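Local atomic coordinates of secreted effector protein SopD (PDB entry 5CPC), a protein that alters host cell physiology as a secreted Salmonella virulence effector and cooperates with SopB in membrane fission and macropinosome formation during invasion. Residues V135-S140 / D277-H282; C217-N222 / T226-K231. All coordinates share one frame; numbering follows the deposited sequence.

Overall arrangement
Following the chain, segment 135-140 comes first, in the loop between helices 124-127 and 141-160. Its partner, 277-282, lies 137 residues later on helix 264-283, so interaction 1 closes a very long loop. Interaction 2 falls wholly within that span. It closes a short loop, since only three residues separate 217-222 from 226-231, and it shapes the connection between helix 209-215 and strand 232-237. The centres of the two interactions are about 15 Å apart. They meet through D277: its OD2 forms a salt bridge with K231 NZ at 3.1 Å. Helix 264-283 thus takes part in both: Y278 and N279 meet the 135-140 loop, while D277, D280 and Y281 meet the 217-231 region.

Interaction 1: V135-S140 / D277-H282; sequences VIESMS and DYNDYH
E137 reaches from its loop to N279 on the helix. N279 ND2 donates to E137 OE1 at 3.5 Å, a weak bond despite an N-H...O angle of 160°. The two side chains come from opposite directions. Their flat ends are turned almost perpendicular, with the carboxylate and amide planes 85° apart. N279 OD1 lies 3.8 Å from E137 CD. The E137 chain bends at chi2 (-53°), which turns the carboxylate toward N279. Its CG approaches the Y278 ring obliquely, 4.3 Å from Y278 CD2. The contact is therefore small: one weak polar link beside one loose apolar touch, burying 126 Å² in all.

Further out, H282 sits one turn along the helix from Y278. Its CE1 lies over one face of the Y278 ring, offset toward the rim. Its ND1 makes a weak bond to Y278 O at 3.0 Å, which would favour this ring position. The Y278 ring also meets the ring of H247, and H247 NE2 bonds weakly to the carbonyls of E137 and S138. H247 thus links the loop and the tyrosine from a third part of the chain. V135 O receives a weak bond from N275 of the same helix. At the far end of the loop, S140 is the N-cap of helix 141-160. This is a surface contact between an irregular interhelical loop and the C-terminal part of helix 264-283.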
ATOM      1  N   VAL A 135     -12.587   3.677  12.247  1.00 75.10           N
ATOM      2  CA  VAL A 135     -13.449   3.570  11.072  1.00 73.51           C
ATOM      3  C   VAL A 135     -12.632   3.182   9.863  1.00 70.91           C
ATOM      4  O   VAL A 135     -11.645   3.839   9.544  1.00 70.53           O
ATOM      5  CB  VAL A 135     -14.205   4.886  10.778  1.00 74.37           C
ATOM      6  CG1 VAL A 135     -15.044   4.766   9.478  1.00 74.44           C
ATOM      7  CG2 VAL A 135     -15.073   5.339  11.980  1.00 75.50           C
ATOM      8  N   ILE A 136     -13.035   2.121   9.184  1.00 69.20           N
ATOM      9  CA  ILE A 136     -12.437   1.775   7.914  1.00 67.09           C
ATOM     10  C   ILE A 136     -13.452   2.083   6.831  1.00 66.70           C
ATOM     11  O   ILE A 136     -14.589   1.580   6.910  1.00 68.00           O
ATOM     12  CB  ILE A 136     -12.096   0.279   7.843  1.00 67.84           C
ATOM     13  CG1 ILE A 136     -11.805  -0.144   6.391  1.00 67.60           C
ATOM     14  CG2 ILE A 136     -13.209  -0.587   8.461  1.00 70.28           C
ATOM     15  CD1 ILE A 136     -12.415  -1.507   5.961  1.00 69.74           C
ATOM     16  N   GLU A 137     -13.070   2.909   5.853  1.00 63.30           N
ATOM     17  CA  GLU A 137     -13.886   3.171   4.655  1.00 62.86           C
ATOM     18  C   GLU A 137     -13.886   1.975   3.684  1.00 61.98           C
ATOM     19  O   GLU A 137     -12.883   1.307   3.525  1.00 60.57           O
ATOM     20  CB  GLU A 137     -13.379   4.421   3.913  1.00 61.56           C
ATOM     21  CG  GLU A 137     -13.590   5.791   4.616  1.00 64.65           C
ATOM     22  CD  GLU A 137     -15.029   6.078   5.050  1.00 68.14           C
ATOM     23  OE1 GLU A 137     -15.216   6.666   6.140  1.00 68.59           O
ATOM     24  OE2 GLU A 137     -15.972   5.714   4.315  1.00 72.07           O
ATOM     25  N   SER A 138     -14.971   1.694   2.988  1.00 62.97           N
ATOM     26  CA  SER A 138     -14.919   0.470   2.175  1.00 63.45           C
ATOM     27  C   SER A 138     -14.109   0.611   0.881  1.00 61.50           C
ATOM     28  O   SER A 138     -13.915   1.719   0.378  1.00 60.96           O
ATOM     29  CB  SER A 138     -16.294  -0.217   2.018  1.00 65.56           C
ATOM     30  OG  SER A 138     -17.020   0.279   0.915  1.00 68.24           O
ATOM     31  N   MET A 139     -13.526  -0.487   0.401  1.00 60.49           N
ATOM     32  CA  MET A 139     -12.780  -0.445  -0.881  1.00 58.81           C
ATOM     33  C   MET A 139     -13.480  -1.121  -2.042  1.00 58.13           C
ATOM     34  O   MET A 139     -14.164  -2.121  -1.876  1.00 56.98           O
ATOM     35  CB  MET A 139     -11.319  -0.953  -0.791  1.00 58.34           C
ATOM     36  CG  MET A 139     -10.897  -1.620   0.446  1.00 59.58           C
ATOM     37  SD  MET A 139      -9.082  -1.606   0.780  1.00 57.39           S
ATOM     38  CE  MET A 139      -9.211  -2.123   2.506  1.00 54.82           C
ATOM     39  N   SER A 140     -13.287  -0.581  -3.233  1.00 56.51           N
ATOM     40  CA  SER A 140     -13.763  -1.313  -4.404  1.00 57.76           C
ATOM     41  C   SER A 140     -13.004  -2.659  -4.486  1.00 57.21           C
ATOM     42  O   SER A 140     -11.962  -2.818  -3.828  1.00 55.29           O
ATOM     43  CB  SER A 140     -13.526  -0.496  -5.668  1.00 56.59           C
ATOM     44  OG  SER A 140     -12.156  -0.192  -5.776  1.00 57.67           O
ATOM     45  N   ASP A 277      -9.611  13.551   4.803  1.00 54.64           N
ATOM     46  CA  ASP A 277      -9.289  14.077   3.493  1.00 53.03           C
ATOM     47  C   ASP A 277     -10.054  13.381   2.386  1.00 52.16           C
ATOM     48  O   ASP A 277     -10.592  14.011   1.442  1.00 52.04           O
ATOM     49  CB  ASP A 277      -7.844  13.833   3.231  1.00 53.44           C
ATOM     50  CG  ASP A 277      -6.924  14.812   3.950  1.00 57.65           C
ATOM     51  OD1 ASP A 277      -7.215  15.245   5.092  1.00 59.49           O
ATOM     52  OD2 ASP A 277      -5.858  15.111   3.346  1.00 62.68           O
ATOM     53  N   TYR A 278     -10.088  12.070   2.481  1.00 50.70           N
ATOM     54  CA  TYR A 278     -10.821  11.262   1.525  1.00 48.81           C
ATOM     55  C   TYR A 278     -12.292  11.669   1.468  1.00 48.72           C
ATOM     56  O   TYR A 278     -12.888  11.785   0.389  1.00 48.84           O
ATOM     57  CB  TYR A 278     -10.698   9.785   1.931  1.00 47.30           C
ATOM     58  CG  TYR A 278     -11.187   8.785   0.915  1.00 45.04           C
ATOM     59  CD1 TYR A 278     -10.453   8.518  -0.225  1.00 44.62           C
ATOM     60  CD2 TYR A 278     -12.355   8.049   1.139  1.00 47.06           C
ATOM     61  CE1 TYR A 278     -10.874   7.580  -1.181  1.00 45.26           C
ATOM     62  CE2 TYR A 278     -12.783   7.090   0.225  1.00 48.99           C
ATOM     63  CZ  TYR A 278     -12.026   6.862  -0.941  1.00 48.66           C
ATOM     64  OH  TYR A 278     -12.401   5.904  -1.855  1.00 53.22           O
ATOM     65  N   ASN A 279     -12.885  11.829   2.632  1.00 49.15           N
ATOM     66  CA  ASN A 279     -14.312  12.170   2.712  1.00 50.06           C
ATOM     67  C   ASN A 279     -14.570  13.608   2.246  1.00 50.07           C
ATOM     68  O   ASN A 279     -15.565  13.868   1.552  1.00 49.27           O
ATOM     69  CB  ASN A 279     -14.876  11.903   4.132  1.00 52.35           C
ATOM     70  CG  ASN A 279     -14.942  10.390   4.470  1.00 54.51           C
ATOM     71  OD1 ASN A 279     -15.303   9.566   3.622  1.00 56.77           O
ATOM     72  ND2 ASN A 279     -14.543  10.034   5.683  1.00 55.00           N
ATOM     73  N   ASP A 280     -13.658  14.524   2.600  1.00 49.69           N
ATOM     74  CA  ASP A 280     -13.777  15.924   2.156  1.00 50.33           C
ATOM     75  C   ASP A 280     -13.717  15.930   0.663  1.00 48.81           C
ATOM     76  O   ASP A 280     -14.511  16.608   0.020  1.00 49.91           O
ATOM     77  CB  ASP A 280     -12.640  16.809   2.699  1.00 50.47           C
ATOM     78  CG  ASP A 280     -12.820  17.180   4.175  1.00 56.92           C
ATOM     79  OD1 ASP A 280     -13.974  17.097   4.663  1.00 60.01           O
ATOM     80  OD2 ASP A 280     -11.817  17.555   4.846  1.00 61.37           O
ATOM     81  N   TYR A 281     -12.772  15.185   0.103  1.00 46.30           N
ATOM     82  CA  TYR A 281     -12.561  15.237  -1.332  1.00 45.81           C
ATOM     83  C   TYR A 281     -13.893  14.796  -2.029  1.00 47.15           C
ATOM     84  O   TYR A 281     -14.432  15.505  -2.877  1.00 45.99           O
ATOM     85  CB  TYR A 281     -11.314  14.368  -1.738  1.00 43.03           C
ATOM     86  CG  TYR A 281     -11.362  14.044  -3.171  1.00 43.16           C
ATOM     87  CD1 TYR A 281     -11.163  15.040  -4.124  1.00 36.53           C
ATOM     88  CD2 TYR A 281     -11.649  12.766  -3.610  1.00 41.05           C
ATOM     89  CE1 TYR A 281     -11.233  14.767  -5.456  1.00 39.11           C
ATOM     90  CE2 TYR A 281     -11.769  12.500  -4.986  1.00 43.17           C
ATOM     91  CZ  TYR A 281     -11.546  13.499  -5.897  1.00 39.48           C
ATOM     92  OH  TYR A 281     -11.636  13.286  -7.273  1.00 39.49           O
ATOM     93  N   HIS A 282     -14.472  13.666  -1.599  1.00 48.10           N
ATOM     94  CA  HIS A 282     -15.729  13.224  -2.185  1.00 50.01           C
ATOM     95  C   HIS A 282     -16.923  14.122  -1.932  1.00 50.11           C
ATOM     96  O   HIS A 282     -17.812  14.244  -2.792  1.00 49.85           O
ATOM     97  CB  HIS A 282     -16.053  11.744  -1.783  1.00 51.34           C
ATOM     98  CG  HIS A 282     -15.123  10.769  -2.422  1.00 55.73           C
ATOM     99  ND1 HIS A 282     -14.197  10.043  -1.708  1.00 56.99           N
ATOM    100  CD2 HIS A 282     -14.862  10.523  -3.732  1.00 59.37           C
ATOM    101  CE1 HIS A 282     -13.470   9.321  -2.542  1.00 57.51           C
ATOM    102  NE2 HIS A 282     -13.850   9.595  -3.778  1.00 57.39           N
TER

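Interaction 2: C217-N222 / T226-K231; sequences CINAGN and TTQFCK
N219 and Q228 join their side-chain amides across the contact. N219 ND2 donates to Q228 OE1 at 3.2 Å. The bond is nearly straight (173°), but the donor stands above the carbonyl plane of Q228. The same ND2 makes a weak, more bent bond to T227 OG1 at 3.0 Å. N219 has CG anti to its backbone N (chi1 -179°), which carries the amide across to both oxygens.

Q228 bends at chi2 (66°) and turns its amide back toward N222. NE2 donates to N222 O at 2.9 Å, in the carbonyl plane. L215 O and E224 N also bond to this amide, at NE2 and OE1, helping to fix its rotation.

I218 crosses the Q228 side chain at about a right angle. Its CD1 reaches F229 CD1 at 4.1 Å. Q228 CB lies over the centre of one face of the F229 ring. A water bridges I218 O, Q228 O and K231 N. K231 bends at chi3, bringing CE near I218 O, while NZ forms a salt bridge with D277. The contact joins two parts of the connection between helix 209-215 and strand 232-237, with a type I' beta turn (219-222) and a type I turn (227-230).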
ATOM      1  N   CYS A 217      -8.094  20.608   1.468  1.00 51.20           N
ATOM      2  CA  CYS A 217      -8.549  19.408   2.033  1.00 53.27           C
ATOM      3  C   CYS A 217      -7.948  18.109   1.475  1.00 53.35           C
ATOM      4  O   CYS A 217      -7.971  17.105   2.164  1.00 51.57           O
ATOM      5  CB  CYS A 217     -10.061  19.386   1.928  1.00 54.26           C
ATOM      6  SG  CYS A 217     -10.706  18.941   0.304  1.00 58.72           S
ATOM      7  N   ILE A 218      -7.417  18.113   0.247  1.00 53.14           N
ATOM      8  CA  ILE A 218      -6.824  16.865  -0.279  1.00 54.15           C
ATOM      9  C   ILE A 218      -5.424  16.619   0.227  1.00 55.76           C
ATOM     10  O   ILE A 218      -4.780  15.682  -0.240  1.00 55.01           O
ATOM     11  CB  ILE A 218      -6.786  16.780  -1.837  1.00 52.03           C
ATOM     12  CG1 ILE A 218      -5.883  17.892  -2.412  1.00 52.08           C
ATOM     13  CG2 ILE A 218      -8.197  16.818  -2.353  1.00 50.68           C
ATOM     14  CD1 ILE A 218      -5.621  17.842  -3.948  1.00 49.33           C
ATOM     15  N   ASN A 219      -4.937  17.493   1.120  1.00 58.73           N
ATOM     16  CA  ASN A 219      -3.573  17.409   1.663  1.00 61.41           C
ATOM     17  C   ASN A 219      -3.539  18.093   3.037  1.00 63.79           C
ATOM     18  O   ASN A 219      -2.644  18.884   3.359  1.00 66.34           O
ATOM     19  CB  ASN A 219      -2.554  18.028   0.692  1.00 61.84           C
ATOM     20  CG  ASN A 219      -1.108  17.957   1.188  1.00 64.50           C
ATOM     21  OD1 ASN A 219      -0.758  17.104   2.006  1.00 66.47           O
ATOM     22  ND2 ASN A 219      -0.264  18.898   0.709  1.00 67.27           N
ATOM     23  N   ALA A 220      -4.535  17.788   3.850  1.00 64.80           N
ATOM     24  CA  ALA A 220      -4.501  18.127   5.275  1.00 66.18           C
ATOM     25  C   ALA A 220      -4.591  19.645   5.549  1.00 67.12           C
ATOM     26  O   ALA A 220      -3.958  20.144   6.495  1.00 68.33           O
ATOM     27  CB  ALA A 220      -3.250  17.479   5.972  1.00 66.02           C
ATOM     28  N   GLY A 221      -5.378  20.378   4.745  1.00 65.44           N
ATOM     29  CA  GLY A 221      -5.578  21.818   4.973  1.00 65.58           C
ATOM     30  C   GLY A 221      -4.415  22.763   4.651  1.00 65.92           C
ATOM     31  O   GLY A 221      -4.487  24.009   4.885  1.00 67.87           O
ATOM     32  N   ASN A 222      -3.346  22.198   4.092  1.00 64.38           N
ATOM     33  CA  ASN A 222      -2.204  22.982   3.552  1.00 63.85           C
ATOM     34  C   ASN A 222      -2.370  23.143   2.037  1.00 60.39           C
ATOM     35  O   ASN A 222      -3.035  22.299   1.413  1.00 59.16           O
ATOM     36  CB  ASN A 222      -0.904  22.220   3.866  1.00 64.47           C
ATOM     37  CG  ASN A 222      -0.939  21.625   5.243  1.00 66.13           C
ATOM     38  OD1 ASN A 222      -1.184  22.346   6.196  1.00 66.51           O
ATOM     39  ND2 ASN A 222      -0.763  20.299   5.357  1.00 68.55           N
ATOM     40  N   THR A 226       4.277  21.178  -4.345  1.00 49.98           N
ATOM     41  CA  THR A 226       5.044  19.985  -4.536  1.00 49.66           C
ATOM     42  C   THR A 226       4.462  18.754  -3.856  1.00 49.00           C
ATOM     43  O   THR A 226       4.985  17.660  -4.078  1.00 49.03           O
ATOM     44  CB  THR A 226       6.544  20.154  -4.143  1.00 51.46           C
ATOM     45  OG1 THR A 226       6.633  20.454  -2.758  1.00 56.26           O
ATOM     46  CG2 THR A 226       7.237  21.298  -4.962  1.00 51.83           C
ATOM     47  N   THR A 227       3.424  18.884  -3.020  1.00 47.58           N
ATOM     48  CA  THR A 227       2.925  17.691  -2.315  1.00 47.68           C
ATOM     49  C   THR A 227       1.444  17.535  -2.425  1.00 46.02           C
ATOM     50  O   THR A 227       0.928  16.481  -2.039  1.00 45.91           O
ATOM     51  CB  THR A 227       3.188  17.701  -0.772  1.00 49.13           C
ATOM     52  OG1 THR A 227       2.614  18.893  -0.219  1.00 51.44           O
ATOM     53  CG2 THR A 227       4.655  17.672  -0.418  1.00 50.34           C
ATOM     54  N   GLN A 228       0.749  18.562  -2.917  1.00 44.22           N
ATOM     55  CA  GLN A 228      -0.733  18.570  -2.889  1.00 43.61           C
ATOM     56  C   GLN A 228      -1.357  17.392  -3.618  1.00 42.17           C
ATOM     57  O   GLN A 228      -2.495  17.033  -3.355  1.00 43.18           O
ATOM     58  CB  GLN A 228      -1.275  19.841  -3.610  1.00 44.58           C
ATOM     59  CG  GLN A 228      -2.635  20.312  -3.132  1.00 42.77           C
ATOM     60  CD  GLN A 228      -2.541  20.784  -1.673  1.00 45.26           C
ATOM     61  OE1 GLN A 228      -1.477  21.197  -1.232  1.00 48.43           O
ATOM     62  NE2 GLN A 228      -3.654  20.728  -0.935  1.00 45.46           N
ATOM     63  N   PHE A 229      -0.653  16.830  -4.597  1.00 40.38           N
ATOM     64  CA  PHE A 229      -1.262  15.866  -5.499  1.00 38.86           C
ATOM     65  C   PHE A 229      -0.819  14.401  -5.303  1.00 38.98           C
ATOM     66  O   PHE A 229      -1.241  13.532  -6.086  1.00 38.28           O
ATOM     67  CB  PHE A 229      -1.011  16.362  -6.924  1.00 38.32           C
ATOM     68  CG  PHE A 229      -1.399  17.811  -7.089  1.00 39.44           C
ATOM     69  CD1 PHE A 229      -2.736  18.203  -6.902  1.00 36.17           C
ATOM     70  CD2 PHE A 229      -0.439  18.776  -7.224  1.00 34.99           C
ATOM     71  CE1 PHE A 229      -3.088  19.509  -6.927  1.00 37.33           C
ATOM     72  CE2 PHE A 229      -0.774  20.089  -7.301  1.00 40.92           C
ATOM     73  CZ  PHE A 229      -2.115  20.486  -7.162  1.00 38.23           C
ATOM     74  N   CYS A 230       0.008  14.131  -4.278  1.00 39.67           N
ATOM     75  CA  CYS A 230       0.547  12.754  -4.026  1.00 42.11           C
ATOM     76  C   CYS A 230      -0.517  11.693  -3.849  1.00 41.74           C
ATOM     77  O   CYS A 230      -0.275  10.550  -4.133  1.00 44.25           O
ATOM     78  CB  CYS A 230       1.571  12.706  -2.880  1.00 42.29           C
ATOM     79  SG  CYS A 230       0.835  13.151  -1.229  1.00 48.69           S
ATOM     80  N   LYS A 231      -1.720  12.055  -3.451  1.00 41.02           N
ATOM     81  CA  LYS A 231      -2.774  11.056  -3.362  1.00 40.45           C
ATOM     82  C   LYS A 231      -3.741  10.996  -4.522  1.00 40.23           C
ATOM     83  O   LYS A 231      -4.634  10.215  -4.462  1.00 41.37           O
ATOM     84  CB  LYS A 231      -3.547  11.235  -2.054  1.00 39.73           C
ATOM     85  CG  LYS A 231      -2.630  10.908  -0.840  1.00 42.61           C
ATOM     86  CD  LYS A 231      -3.421  10.976   0.458  1.00 47.06           C
ATOM     87  CE  LYS A 231      -3.335  12.393   1.086  1.00 52.00           C
ATOM     88  NZ  LYS A 231      -4.332  12.623   2.189  1.00 49.75           N
TER
HETATM   89  O   HOH W   1      -2.985  14.410  -2.692  1.00 33.63           O